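Local coordinates for D-isomer specific 2-hydroxyacid dehydrogenase family protein (Aeromonas salmonicida subsp. salmonicida, PDB 3HG7), which probably acts as an NAD-dependent oxidoreductase on D-2-hydroxy acids or the related 2-keto acids, at residues Leu11-Asn15 and Tyr283-Asp287; His49-Pro55 and Ser69-Tyr75; Tyr106-Leu111 and Ile225-Val229; Leu192-Asp196 and Phe217-Lys221. The protein carries 1 engineered substitution. All blocks are in the same frame, centred on the assembly; numbering follows the deposited sequence.

Interaction 1: Leu11-Asn15 and Tyr283-Asp287; sequences LSQDN and YSFPD
Tyr-283 OH donates a hydrogen bond to Asp-14 OD2, 2.7 Å away. OD2 receives it on its syn lone pair, and the bond lies near the plane of the ring although carboxylate and ring are turned 78° against each other. A bridging water donates a second bond to Asp-14 OD2 at 2.6 Å. Its other hydrogen goes to the backbone O of Ser-284, 2.9 Å from the water oxygen. Pro-286 comes in crosswise from the start of helix 286-301, and its CG packs 3.8 Å from Asp-14 OD2. Gln-13 OE1 stands at the edge of the phenol, 3.5 Å from Tyr-283 OH. With CG opposite the carbonyl carbon (chi1 -68°), Asp-14 holds its carboxylate out toward 283-287. Tyr-283 is backed by Phe-285, over the centre of whose ring its CD1 lies. Behind Asp-14, Ser-12 to Asn-15 form a type I turn. Within it an ST turn brings Asp-14 N to 2.9 Å from Ser-12 OG, and Asn-15 OD1 takes the N-H of Ser-12 from above its carbonyl plane. Glu-54 fixes this loop further through Ser-12 OG and Gln-13 N, while Ser-284 OG is bound to Thr-74 O. Asp-14 immediately precedes helix 15-24 but makes no capping bond with its side chain. The two donors on OD2, together with the nearby beginnings of helices 15-24 and 286-301, would probably stabilise a negative charge on Asp-14, making the link to the returning chain a polar one, partly carried by water.

Interaction 2: His49-Pro55 and Ser69-Tyr75; sequences HILMAEP and SWFQSTY
His-49 O takes two N-H groups at the start of this parallel strand pair: Ser-69 N lies 2.9 Å from His-49 O, and Trp-70 N bonds the same oxygen weakly. Beyond it the ladder alternates. Leu-51 gives its N-H to Trp-70 O and receives Gln-72 N on its O at 2.8 Å; Ala-53 likewise bonds Gln-72 O and Thr-74 N. Ile-50 and Met-52 turn their backbone groups the other way, to Thr-7, Leu-9 and Leu-11 of strand 6-11. Strands 50-53 and 70-73, with helix 55-58 between them, make a beta-alpha-beta unit of a five-stranded parallel sheet ordered 2-1-3-4-5, as in the flavodoxin-like substrate-binding domain of this family. Leu-51 and Phe-71 both set CG opposite the backbone N (chi1 -179° and 179°) and rise side by side, Leu-51 CD2 lying 3.8 Å above the ring centroid of Phe-71 in a CH-pi contact. Among the residues facing the other way, Gln-72 is fully engaged: NE2 bonds Ser-73 O at 2.9 Å and Asn-94 O, and OE1 meets Thr-93 OG1 and Asn-296 ND2. Trp-70 NE1 also reaches Thr-93 OG1. At the C-terminal ends Thr-74 OG1 donates to Glu-54 OE2 over 2.5 Å, on the anti lone pair; OE2 also bonds Ser-12 OG, and OE1 takes Gln-13 N. Glu-54 CG rests over one face of the Tyr-75 ring, 3.7 Å from its centroid.

Interaction 3: Tyr106-Leu111 and Ile225-Val229; sequences YVFGHL and ILFNV
Helix 106-111 runs at 148° to strand 225-228, with their axes 10.5 Å apart, and the ring of Phe-227 fills the space between strand and helix, against Val-107, His-110 and Leu-111. With CG of Phe-227 swung beside its backbone N (chi1 -72°), the ring reaches up to the helix, where its outer rim meets backbone. Phe-227 CZ comes to 3.3 Å from Val-107 O, an oxygen that already accepts the N-H of Leu-111 in the helix. Leu-111 N itself lies in the ring plane, at the edge. His-110 packs CB against the same rim, 3.6 Å from Phe-227 CE1. Over one face sits a methyl of Val-107, its CG1 4.1 Å from the ring centroid in a CH-pi contact. The two ends of the contact are purely apolar: Leu-111 CD1 meets Ile-225 CD1 obliquely at 3.8 Å, and Tyr-106 slides past Val-229 with CE2 3.7 Å from CG1. His-110 CD2 covers a face of the Tyr-106 ring toward its rim, and the phenol oxygen is hydrogen-bonded to Thr-277 OG1. Val-197 and Val-199 of one adjacent strand and Val-253 of the other extend the same hydrophobic layer. A helix laid over one face of a seven-stranded parallel sheet, with an aromatic side chain of an inner strand packed against it, fits the Rossmann-type NAD-binding domain of D-2-hydroxyacid dehydrogenases.

Interaction 4: Leu192-Asp196 and Phe217-Lys221; sequences LAQAD and FEHCK
Lys-221 has a positive phi of 102°, uncommon for a residue with a side chain, although the backbone just before it is strained in the model and the angle is less sure. From there its long chain runs past the carbonyls of Ala-193 and Ala-195 to Asp-196. Its methylenes lie alongside the turn that follows helix 188-193: Lys-221 CD is 3.4 Å from Ala-195 O, and CE approaches Ala-193 O equally closely. Bent at its last torsion, the side chain brings Lys-221 NZ to Asp-196 OD1 at 3.0 Å, a salt bridge with a hydrogen bond. The ammonium meets OD1 on the syn side, 26° out of the carboxylate plane. The other oxygen, OD2, accepts from Thr-142 N and has a long, weak ion pair with Arg-141, so each oxygen has its own hydrogen-bond partner; the nearby positive groups would probably favour the charged form. Cys-220 faces Leu-192 and Ala-193, but its sulfur comes too close to their backbone in the model, and its exact place is doubtful. Leu-192 extends CD1 to 3.5 Å from Phe-217 CD1, meeting the ring obliquely, the two side chains crossing at about a right angle. Phe-217 in turn touches Leu-188 and Asn-189 of the same helix, and Leu-192 packs on Leu-144 of strand 142-146. The loop 217-221, which leads toward strand 225-228, thus lies against the last residues of helix 188-193 and the turn after it, and Asp-196 immediately precedes strand 197-200, its backbone bonded to Thr-142 and Ile-225 of the strands on either side.

Interactions 1 and 2 lie in the domain built on the five-stranded sheet, formed largely by the first part of the chain, interactions 3 and 4 in the domain built on the seven-stranded Rossmann-type sheet. The centres of 1 and 2 are about 11 Å apart and those of 3 and 4 about 16 Å, against about 24 to 41 Å between centres of the two groups. Interaction 1 spans almost the whole chain and encloses the others: interaction 2 closes first, then interaction 3 encloses interaction 4. The two contacts of each domain touch one another directly, while none touches across the domains. Through 283-287 the chain returns to its first domain, completing a two-domain fold.

Interaction 1: Leu11-Asn15 and Tyr283-Asp287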
loop_
_atom_site.group_PDB
_atom_site.type_symbol
_atom_site.label_atom_id
_atom_site.label_comp_id
_atom_site.label_asym_id
_atom_site.label_seq_id
_atom_site.Cartn_x
_atom_site.Cartn_y
_atom_site.Cartn_z
ATOM N N LEU A 11 17.533 -9.329 6.987
ATOM C CA LEU A 11 17.206 -8.465 8.118
ATOM C C LEU A 11 15.694 -8.121 8.021
ATOM O O LEU A 11 15.280 -6.934 7.882
ATOM C CB LEU A 11 18.070 -7.220 8.060
ATOM C CG LEU A 11 17.956 -6.131 9.108
ATOM C CD1 LEU A 11 18.298 -6.685 10.476
ATOM C CD2 LEU A 11 18.933 -5.029 8.724
ATOM N N SER A 12 14.887 -9.186 8.100
ATOM C CA SER A 12 13.433 -9.112 7.962
ATOM C C SER A 12 12.693 -9.809 9.113
ATOM O O SER A 12 13.170 -10.795 9.652
ATOM C CB SER A 12 12.998 -9.781 6.660
ATOM O OG SER A 12 11.578 -9.820 6.574
ATOM N N GLN A 13 11.488 -9.323 9.428
ATOM C CA GLN A 13 10.668 -10.009 10.438
ATOM C C GLN A 13 10.288 -11.387 9.902
ATOM O O GLN A 13 9.991 -12.283 10.667
ATOM C CB GLN A 13 9.432 -9.194 10.813
ATOM C CG GLN A 13 8.470 -8.909 9.684
ATOM C CD GLN A 13 7.298 -8.059 10.162
ATOM O OE1 GLN A 13 6.174 -8.534 10.249
ATOM N NE2 GLN A 13 7.577 -6.796 10.514
ATOM N N ASP A 14 10.372 -11.560 8.574
ATOM C CA ASP A 14 10.128 -12.850 7.945
ATOM C C ASP A 14 11.388 -13.667 7.632
ATOM O O ASP A 14 11.360 -14.556 6.764
ATOM C CB ASP A 14 9.310 -12.626 6.659
ATOM C CG ASP A 14 7.895 -12.139 6.934
ATOM O OD1 ASP A 14 7.246 -12.625 7.902
ATOM O OD2 ASP A 14 7.423 -11.251 6.183
ATOM N N ASN A 15 12.490 -13.374 8.324
ATOM C CA ASN A 15 13.764 -14.074 8.110
ATOM C C ASN A 15 13.670 -15.598 7.994
ATOM O O ASN A 15 14.331 -16.198 7.150
ATOM C CB ASN A 15 14.736 -13.767 9.252
ATOM C CG ASN A 15 15.560 -12.509 9.014
ATOM O OD1 ASN A 15 15.521 -11.918 7.940
ATOM N ND2 ASN A 15 16.317 -12.092 10.034
ATOM N N TYR A 283 -0.128 -7.135 2.490
ATOM C CA TYR A 283 1.118 -7.632 3.084
ATOM C C TYR A 283 2.067 -8.093 2.006
ATOM O O TYR A 283 1.629 -8.525 0.949
ATOM C CB TYR A 283 0.786 -8.817 4.005
ATOM C CG TYR A 283 1.955 -9.207 4.852
ATOM C CD1 TYR A 283 2.700 -10.368 4.594
ATOM C CD2 TYR A 283 2.344 -8.389 5.908
ATOM C CE1 TYR A 283 3.825 -10.693 5.387
ATOM C CE2 TYR A 283 3.458 -8.700 6.697
ATOM C CZ TYR A 283 4.188 -9.846 6.431
ATOM O OH TYR A 283 5.270 -10.103 7.248
ATOM N N SER A 284 3.386 -8.006 2.265
ATOM C CA SER A 284 4.379 -8.519 1.316
ATOM C C SER A 284 4.638 -9.958 1.707
ATOM O O SER A 284 5.392 -10.221 2.670
ATOM C CB SER A 284 5.721 -7.751 1.453
ATOM O OG SER A 284 5.620 -6.426 0.937
ATOM N N PHE A 285 4.038 -10.890 0.985
ATOM C CA PHE A 285 4.120 -12.288 1.352
ATOM C C PHE A 285 5.450 -12.855 0.905
ATOM O O PHE A 285 5.872 -12.575 -0.236
ATOM C CB PHE A 285 2.935 -13.060 0.772
ATOM C CG PHE A 285 1.673 -12.871 1.580
ATOM C CD1 PHE A 285 1.343 -13.761 2.604
ATOM C CD2 PHE A 285 0.860 -11.760 1.375
ATOM C CE1 PHE A 285 0.191 -13.554 3.365
ATOM C CE2 PHE A 285 -0.292 -11.559 2.153
ATOM C CZ PHE A 285 -0.613 -12.459 3.128
ATOM N N PRO A 286 6.138 -13.621 1.787
ATOM C CA PRO A 286 7.532 -13.949 1.457
ATOM C C PRO A 286 7.661 -14.779 0.187
ATOM O O PRO A 286 8.598 -14.563 -0.572
ATOM C CB PRO A 286 8.017 -14.739 2.677
ATOM C CG PRO A 286 7.175 -14.207 3.797
ATOM C CD PRO A 286 5.814 -13.931 3.199
ATOM N N ASP A 287 6.714 -15.688 -0.063
ATOM C CA ASP A 287 6.753 -16.487 -1.290
ATOM C C ASP A 287 6.836 -15.586 -2.521
ATOM O O ASP A 287 7.592 -15.874 -3.456
ATOM C CB ASP A 287 5.556 -17.453 -1.387
ATOM C CG ASP A 287 5.603 -18.560 -0.333
ATOM O OD1 ASP A 287 5.231 -18.297 0.830
ATOM O OD2 ASP A 287 5.986 -19.703 -0.659
HETATM O O HOH W 1 7.961 -9.939 3.967
#

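Interaction 2: His49-Pro55 and Ser69-Tyr75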
loop_
_atom_site.group_PDB
_atom_site.type_symbol
_atom_site.label_atom_id
_atom_site.label_comp_id
_atom_site.label_asym_id
_atom_site.label_seq_id
_atom_site.Cartn_x
_atom_site.Cartn_y
_atom_site.Cartn_z
ATOM N N HIS A 49 27.263 -8.011 0.668
ATOM C CA HIS A 49 27.104 -7.416 -0.657
ATOM C C HIS A 49 25.650 -7.176 -1.037
ATOM O O HIS A 49 25.363 -6.235 -1.762
ATOM C CB HIS A 49 27.778 -8.280 -1.713
ATOM C CG HIS A 49 29.168 -8.661 -1.342
ATOM N ND1 HIS A 49 29.449 -9.839 -0.687
ATOM C CD2 HIS A 49 30.348 -8.003 -1.466
ATOM C CE1 HIS A 49 30.754 -9.909 -0.458
ATOM N NE2 HIS A 49 31.319 -8.804 -0.906
ATOM N N ILE A 50 24.751 -8.021 -0.539
ATOM C CA ILE A 50 23.326 -7.920 -0.877
ATOM C C ILE A 50 22.585 -7.876 0.425
ATOM O O ILE A 50 22.947 -8.585 1.346
ATOM C CB ILE A 50 22.840 -9.153 -1.699
ATOM C CG1 ILE A 50 23.717 -9.293 -2.969
ATOM C CG2 ILE A 50 21.361 -8.958 -2.149
ATOM C CD1 ILE A 50 23.333 -10.471 -3.826
ATOM N N LEU A 51 21.536 -7.064 0.507
ATOM C CA LEU A 51 20.717 -7.041 1.723
ATOM C C LEU A 51 19.231 -7.227 1.342
ATOM O O LEU A 51 18.747 -6.625 0.366
ATOM C CB LEU A 51 20.905 -5.688 2.409
ATOM C CG LEU A 51 20.143 -5.468 3.719
ATOM C CD1 LEU A 51 20.737 -6.338 4.827
ATOM C CD2 LEU A 51 20.207 -3.987 4.093
ATOM N N MET A 52 18.503 -8.055 2.092
ATOM C CA MET A 52 17.029 -8.064 1.951
ATOM C C MET A 52 16.441 -7.777 3.332
ATOM O O MET A 52 16.751 -8.503 4.284
ATOM C CB MET A 52 16.516 -9.402 1.438
ATOM C CG MET A 52 14.951 -9.436 1.319
ATOM S SD MET A 52 14.170 -10.279 -0.111
ATOM C CE MET A 52 14.773 -11.910 0.242
ATOM N N ALA A 53 15.641 -6.721 3.433
ATOM C CA ALA A 53 15.252 -6.176 4.753
ATOM C C ALA A 53 14.065 -5.273 4.636
ATOM O O ALA A 53 13.730 -4.813 3.543
ATOM C CB ALA A 53 16.403 -5.359 5.347
ATOM N N GLU A 54 13.424 -5.006 5.778
ATOM C CA GLU A 54 12.456 -3.911 5.827
ATOM C C GLU A 54 13.309 -2.667 5.932
ATOM O O GLU A 54 14.336 -2.675 6.638
ATOM C CB GLU A 54 11.525 -4.048 7.042
ATOM C CG GLU A 54 10.387 -5.010 6.804
ATOM C CD GLU A 54 10.787 -6.446 7.063
ATOM O OE1 GLU A 54 11.042 -6.772 8.239
ATOM O OE2 GLU A 54 10.757 -7.268 6.117
ATOM N N PRO A 55 12.931 -1.595 5.204
ATOM C CA PRO A 55 13.672 -0.319 5.293
ATOM C C PRO A 55 13.963 0.166 6.702
ATOM O O PRO A 55 15.108 0.525 6.979
ATOM C CB PRO A 55 12.741 0.655 4.592
ATOM C CG PRO A 55 12.128 -0.186 3.531
ATOM C CD PRO A 55 11.848 -1.507 4.215
ATOM N N SER A 69 26.088 -3.455 -2.359
ATOM C CA SER A 69 25.881 -3.205 -3.778
ATOM C C SER A 69 24.409 -3.132 -4.156
ATOM O O SER A 69 24.004 -2.343 -5.049
ATOM C CB SER A 69 26.510 -4.370 -4.559
ATOM O OG SER A 69 27.919 -4.235 -4.492
ATOM N N TRP A 70 23.619 -4.009 -3.537
ATOM C CA TRP A 70 22.176 -4.114 -3.827
ATOM C C TRP A 70 21.338 -4.475 -2.578
ATOM O O TRP A 70 21.597 -5.450 -1.868
ATOM C CB TRP A 70 21.923 -5.089 -4.973
ATOM C CG TRP A 70 20.495 -5.442 -5.176
ATOM C CD1 TRP A 70 19.410 -4.594 -5.169
ATOM C CD2 TRP A 70 19.979 -6.753 -5.384
ATOM N NE1 TRP A 70 18.268 -5.311 -5.360
ATOM C CE2 TRP A 70 18.585 -6.641 -5.478
ATOM C CE3 TRP A 70 20.567 -8.023 -5.466
ATOM C CZ2 TRP A 70 17.748 -7.757 -5.660
ATOM C CZ3 TRP A 70 19.747 -9.127 -5.656
ATOM C CH2 TRP A 70 18.346 -8.984 -5.763
ATOM N N PHE A 71 20.338 -3.640 -2.332
ATOM C CA PHE A 71 19.386 -3.807 -1.206
ATOM C C PHE A 71 18.013 -4.006 -1.829
ATOM O O PHE A 71 17.484 -3.126 -2.514
ATOM C CB PHE A 71 19.422 -2.522 -0.378
ATOM C CG PHE A 71 18.487 -2.486 0.814
ATOM C CD1 PHE A 71 17.596 -3.504 1.089
ATOM C CD2 PHE A 71 18.470 -1.349 1.605
ATOM C CE1 PHE A 71 16.687 -3.405 2.198
ATOM C CE2 PHE A 71 17.591 -1.244 2.694
ATOM C CZ PHE A 71 16.697 -2.283 2.965
ATOM N N GLN A 72 17.464 -5.190 -1.629
ATOM C CA GLN A 72 16.079 -5.487 -1.977
ATOM C C GLN A 72 15.219 -5.234 -0.734
ATOM O O GLN A 72 15.320 -5.990 0.261
ATOM C CB GLN A 72 15.920 -6.942 -2.388
ATOM C CG GLN A 72 14.445 -7.363 -2.658
ATOM C CD GLN A 72 13.862 -6.669 -3.863
ATOM O OE1 GLN A 72 14.398 -6.772 -4.990
ATOM N NE2 GLN A 72 12.761 -5.935 -3.648
ATOM N N SER A 73 14.417 -4.177 -0.791
ATOM C CA SER A 73 13.394 -3.907 0.248
ATOM C C SER A 73 12.258 -4.929 0.165
ATOM O O SER A 73 11.878 -5.359 -0.914
ATOM C CB SER A 73 12.825 -2.490 0.123
ATOM O OG SER A 73 11.693 -2.318 0.990
ATOM N N THR A 74 11.720 -5.329 1.318
ATOM C CA THR A 74 10.601 -6.279 1.340
ATOM C C THR A 74 9.304 -5.511 1.290
ATOM O O THR A 74 8.218 -6.100 1.225
ATOM C CB THR A 74 10.594 -7.128 2.675
ATOM O OG1 THR A 74 10.624 -6.240 3.799
ATOM C CG2 THR A 74 11.775 -8.031 2.738
ATOM N N TYR A 75 9.405 -4.192 1.335
ATOM C CA TYR A 75 8.219 -3.336 1.331
ATOM C C TYR A 75 8.195 -2.487 0.080
ATOM O O TYR A 75 9.233 -2.127 -0.509
ATOM C CB TYR A 75 8.240 -2.370 2.518
ATOM C CG TYR A 75 7.895 -2.918 3.856
ATOM C CD1 TYR A 75 7.358 -4.194 3.998
ATOM C CD2 TYR A 75 8.072 -2.132 5.004
ATOM C CE1 TYR A 75 6.994 -4.682 5.257
ATOM C CE2 TYR A 75 7.715 -2.619 6.262
ATOM C CZ TYR A 75 7.181 -3.889 6.370
ATOM O OH TYR A 75 6.807 -4.392 7.588
#

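Interaction 3: Tyr106-Leu111 and Ile225-Val229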
loop_
_atom_site.group_PDB
_atom_site.type_symbol
_atom_site.label_atom_id
_atom_site.label_comp_id
_atom_site.label_asym_id
_atom_site.label_seq_id
_atom_site.Cartn_x
_atom_site.Cartn_y
_atom_site.Cartn_z
ATOM N N TYR A 106 -9.155 -6.444 0.146
ATOM C CA TYR A 106 -9.281 -5.484 1.237
ATOM C C TYR A 106 -10.389 -4.494 0.930
ATOM O O TYR A 106 -11.272 -4.230 1.773
ATOM C CB TYR A 106 -7.953 -4.716 1.406
ATOM C CG TYR A 106 -8.029 -3.593 2.407
ATOM C CD1 TYR A 106 -7.725 -3.820 3.748
ATOM C CD2 TYR A 106 -8.350 -2.293 1.993
ATOM C CE1 TYR A 106 -7.764 -2.794 4.669
ATOM C CE2 TYR A 106 -8.412 -1.252 2.890
ATOM C CZ TYR A 106 -8.121 -1.519 4.224
ATOM O OH TYR A 106 -8.164 -0.525 5.132
ATOM N N VAL A 107 -10.359 -3.953 -0.281
ATOM C CA VAL A 107 -11.266 -2.889 -0.633
ATOM C C VAL A 107 -12.687 -3.469 -0.665
ATOM O O VAL A 107 -13.576 -2.905 -0.051
ATOM C CB VAL A 107 -10.906 -2.249 -2.002
ATOM C CG1 VAL A 107 -12.078 -1.403 -2.549
ATOM C CG2 VAL A 107 -9.617 -1.369 -1.852
ATOM N N PHE A 108 -12.867 -4.606 -1.341
ATOM C CA PHE A 108 -14.237 -5.159 -1.475
ATOM C C PHE A 108 -14.731 -5.856 -0.192
ATOM O O PHE A 108 -15.911 -5.866 0.067
ATOM C CB PHE A 108 -14.369 -6.014 -2.732
ATOM C CG PHE A 108 -14.523 -5.199 -3.974
ATOM C CD1 PHE A 108 -15.780 -5.015 -4.538
ATOM C CD2 PHE A 108 -13.433 -4.579 -4.553
ATOM C CE1 PHE A 108 -15.937 -4.219 -5.690
ATOM C CE2 PHE A 108 -13.564 -3.796 -5.698
ATOM C CZ PHE A 108 -14.833 -3.619 -6.267
ATOM N N GLY A 109 -13.835 -6.420 0.624
ATOM C CA GLY A 109 -14.237 -6.915 1.935
ATOM C C GLY A 109 -14.789 -5.767 2.780
ATOM O O GLY A 109 -15.873 -5.866 3.372
ATOM N N HIS A 110 -14.064 -4.658 2.804
ATOM C CA HIS A 110 -14.493 -3.508 3.596
ATOM C C HIS A 110 -15.757 -2.891 2.991
ATOM O O HIS A 110 -16.670 -2.475 3.697
ATOM C CB HIS A 110 -13.402 -2.466 3.707
ATOM C CG HIS A 110 -12.439 -2.748 4.823
ATOM N ND1 HIS A 110 -12.713 -2.416 6.128
ATOM C CD2 HIS A 110 -11.225 -3.341 4.829
ATOM C CE1 HIS A 110 -11.701 -2.781 6.897
ATOM N NE2 HIS A 110 -10.793 -3.367 6.141
ATOM N N LEU A 111 -15.795 -2.849 1.673
ATOM C CA LEU A 111 -16.915 -2.245 0.997
ATOM C C LEU A 111 -18.183 -3.064 1.244
ATOM O O LEU A 111 -19.233 -2.510 1.580
ATOM C CB LEU A 111 -16.637 -2.126 -0.502
ATOM C CG LEU A 111 -17.802 -1.637 -1.368
ATOM C CD1 LEU A 111 -18.185 -0.241 -0.956
ATOM C CD2 LEU A 111 -17.527 -1.738 -2.914
ATOM N N ILE A 225 -18.140 6.473 -0.033
ATOM C CA ILE A 225 -17.212 5.776 0.841
ATOM C C ILE A 225 -15.868 6.057 0.217
ATOM O O ILE A 225 -15.660 5.785 -0.961
ATOM C CB ILE A 225 -17.495 4.254 0.874
ATOM C CG1 ILE A 225 -18.908 4.014 1.429
ATOM C CG2 ILE A 225 -16.432 3.520 1.724
ATOM C CD1 ILE A 225 -19.487 2.631 1.168
ATOM N N LEU A 226 -14.961 6.600 1.009
ATOM C CA LEU A 226 -13.599 6.881 0.557
ATOM C C LEU A 226 -12.590 5.947 1.192
ATOM O O LEU A 226 -12.548 5.880 2.405
ATOM C CB LEU A 226 -13.217 8.313 0.937
ATOM C CG LEU A 226 -11.751 8.729 0.721
ATOM C CD1 LEU A 226 -11.364 8.649 -0.751
ATOM C CD2 LEU A 226 -11.518 10.126 1.257
ATOM N N PHE A 227 -11.783 5.267 0.370
ATOM C CA PHE A 227 -10.641 4.450 0.840
ATOM C C PHE A 227 -9.343 5.181 0.574
ATOM O O PHE A 227 -9.122 5.674 -0.548
ATOM C CB PHE A 227 -10.531 3.142 0.058
ATOM C CG PHE A 227 -11.601 2.131 0.380
ATOM C CD1 PHE A 227 -11.285 0.998 1.104
ATOM C CD2 PHE A 227 -12.905 2.289 -0.095
ATOM C CE1 PHE A 227 -12.273 0.043 1.409
ATOM C CE2 PHE A 227 -13.893 1.355 0.192
ATOM C CZ PHE A 227 -13.570 0.217 0.934
ATOM N N ASN A 228 -8.453 5.181 1.562
ATOM C CA ASN A 228 -7.089 5.581 1.288
ATOM C C ASN A 228 -6.126 4.484 1.646
ATOM O O ASN A 228 -5.961 4.154 2.824
ATOM C CB ASN A 228 -6.679 6.842 2.023
ATOM C CG ASN A 228 -5.297 7.363 1.541
ATOM O OD1 ASN A 228 -4.807 6.976 0.471
ATOM N ND2 ASN A 228 -4.679 8.213 2.332
ATOM N N VAL A 229 -5.506 3.926 0.616
ATOM C CA VAL A 229 -4.544 2.851 0.794
ATOM C C VAL A 229 -3.178 3.194 0.159
ATOM O O VAL A 229 -2.301 2.333 0.080
ATOM C CB VAL A 229 -5.076 1.578 0.165
ATOM C CG1 VAL A 229 -6.319 1.077 0.913
ATOM C CG2 VAL A 229 -5.448 1.864 -1.281
#

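Interaction 4: Leu192-Asp196 and Phe217-Lys221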
loop_
_atom_site.group_PDB
_atom_site.type_symbol
_atom_site.label_atom_id
_atom_site.label_comp_id
_atom_site.label_asym_id
_atom_site.label_seq_id
_atom_site.Cartn_x
_atom_site.Cartn_y
_atom_site.Cartn_z
ATOM N N LEU A 192 -15.757 12.904 -8.985
ATOM C CA LEU A 192 -16.133 12.666 -7.592
ATOM C C LEU A 192 -17.627 12.783 -7.387
ATOM O O LEU A 192 -18.238 12.043 -6.585
ATOM C CB LEU A 192 -15.411 13.649 -6.662
ATOM C CG LEU A 192 -13.916 13.412 -6.367
ATOM C CD1 LEU A 192 -13.373 14.504 -5.443
ATOM C CD2 LEU A 192 -13.645 12.029 -5.771
ATOM N N ALA A 193 -18.217 13.731 -8.113
ATOM C CA ALA A 193 -19.619 14.040 -7.973
ATOM C C ALA A 193 -20.481 12.835 -8.273
ATOM O O ALA A 193 -21.574 12.727 -7.734
ATOM C CB ALA A 193 -20.001 15.205 -8.893
ATOM N N GLN A 194 -20.000 11.950 -9.147
ATOM C CA GLN A 194 -20.765 10.754 -9.525
ATOM C C GLN A 194 -20.214 9.454 -8.904
ATOM O O GLN A 194 -20.605 8.352 -9.314
ATOM C CB GLN A 194 -20.873 10.627 -11.053
ATOM C CG GLN A 194 -19.597 10.178 -11.759
ATOM C CD GLN A 194 -19.554 10.635 -13.200
ATOM O OE1 GLN A 194 -19.569 11.836 -13.479
ATOM N NE2 GLN A 194 -19.507 9.682 -14.130
ATOM N N ALA A 195 -19.319 9.601 -7.931
ATOM C CA ALA A 195 -18.643 8.457 -7.295
ATOM C C ALA A 195 -19.356 7.949 -6.028
ATOM O O ALA A 195 -19.574 8.699 -5.077
ATOM C CB ALA A 195 -17.166 8.797 -6.991
ATOM N N ASP A 196 -19.702 6.666 -6.013
ATOM C CA ASP A 196 -20.301 6.068 -4.818
ATOM C C ASP A 196 -19.205 5.574 -3.886
ATOM O O ASP A 196 -19.335 5.648 -2.654
ATOM C CB ASP A 196 -21.224 4.923 -5.208
ATOM C CG ASP A 196 -22.367 5.396 -6.064
ATOM O OD1 ASP A 196 -23.004 6.399 -5.659
ATOM O OD2 ASP A 196 -22.597 4.799 -7.144
ATOM N N PHE A 217 -12.830 19.879 -1.791
ATOM C CA PHE A 217 -12.946 18.516 -2.290
ATOM C C PHE A 217 -14.062 17.726 -1.617
ATOM O O PHE A 217 -14.894 17.115 -2.291
ATOM C CB PHE A 217 -11.625 17.789 -2.085
ATOM C CG PHE A 217 -10.843 17.594 -3.340
ATOM C CD1 PHE A 217 -10.826 16.360 -3.971
ATOM C CD2 PHE A 217 -10.103 18.634 -3.894
ATOM C CE1 PHE A 217 -10.087 16.160 -5.141
ATOM C CE2 PHE A 217 -9.358 18.441 -5.070
ATOM C CZ PHE A 217 -9.355 17.205 -5.687
ATOM N N GLU A 218 -14.069 17.743 -0.288
ATOM C CA GLU A 218 -15.015 16.944 0.486
ATOM C C GLU A 218 -16.453 17.310 0.130
ATOM O O GLU A 218 -17.378 16.524 0.349
ATOM C CB GLU A 218 -14.747 17.065 1.993
ATOM C CG GLU A 218 -13.343 16.588 2.450
ATOM C CD GLU A 218 -13.093 15.089 2.273
ATOM O OE1 GLU A 218 -13.889 14.423 1.573
ATOM O OE2 GLU A 218 -12.084 14.577 2.827
ATOM N N HIS A 219 -16.633 18.498 -0.447
ATOM C CA HIS A 219 -17.903 18.846 -1.064
ATOM C C HIS A 219 -18.125 17.914 -2.252
ATOM O O HIS A 219 -18.071 18.322 -3.409
ATOM C CB HIS A 219 -17.952 20.325 -1.446
ATOM C CG HIS A 219 -18.238 21.228 -0.287
ATOM N ND1 HIS A 219 -17.248 21.903 0.397
ATOM C CD2 HIS A 219 -19.403 21.553 0.323
ATOM C CE1 HIS A 219 -17.792 22.612 1.370
ATOM N NE2 HIS A 219 -19.099 22.418 1.347
ATOM N N CYS A 220 -18.327 16.632 -1.927
ATOM C CA CYS A 220 -18.647 15.618 -2.927
ATOM C C CYS A 220 -19.254 14.285 -2.446
ATOM O O CYS A 220 -18.571 13.254 -2.412
ATOM C CB CYS A 220 -17.456 15.344 -3.831
ATOM S SG CYS A 220 -18.045 14.592 -5.311
ATOM N N LYS A 221 -20.527 14.355 -2.069
ATOM C CA LYS A 221 -21.497 13.237 -2.044
ATOM C C LYS A 221 -21.777 12.643 -0.667
ATOM O O LYS A 221 -20.863 12.141 -0.003
ATOM C CB LYS A 221 -21.219 12.141 -3.090
ATOM C CG LYS A 221 -22.441 11.849 -3.970
ATOM C CD LYS A 221 -22.381 10.516 -4.708
ATOM C CE LYS A 221 -23.339 10.528 -5.899
ATOM N NZ LYS A 221 -23.951 9.204 -6.230
#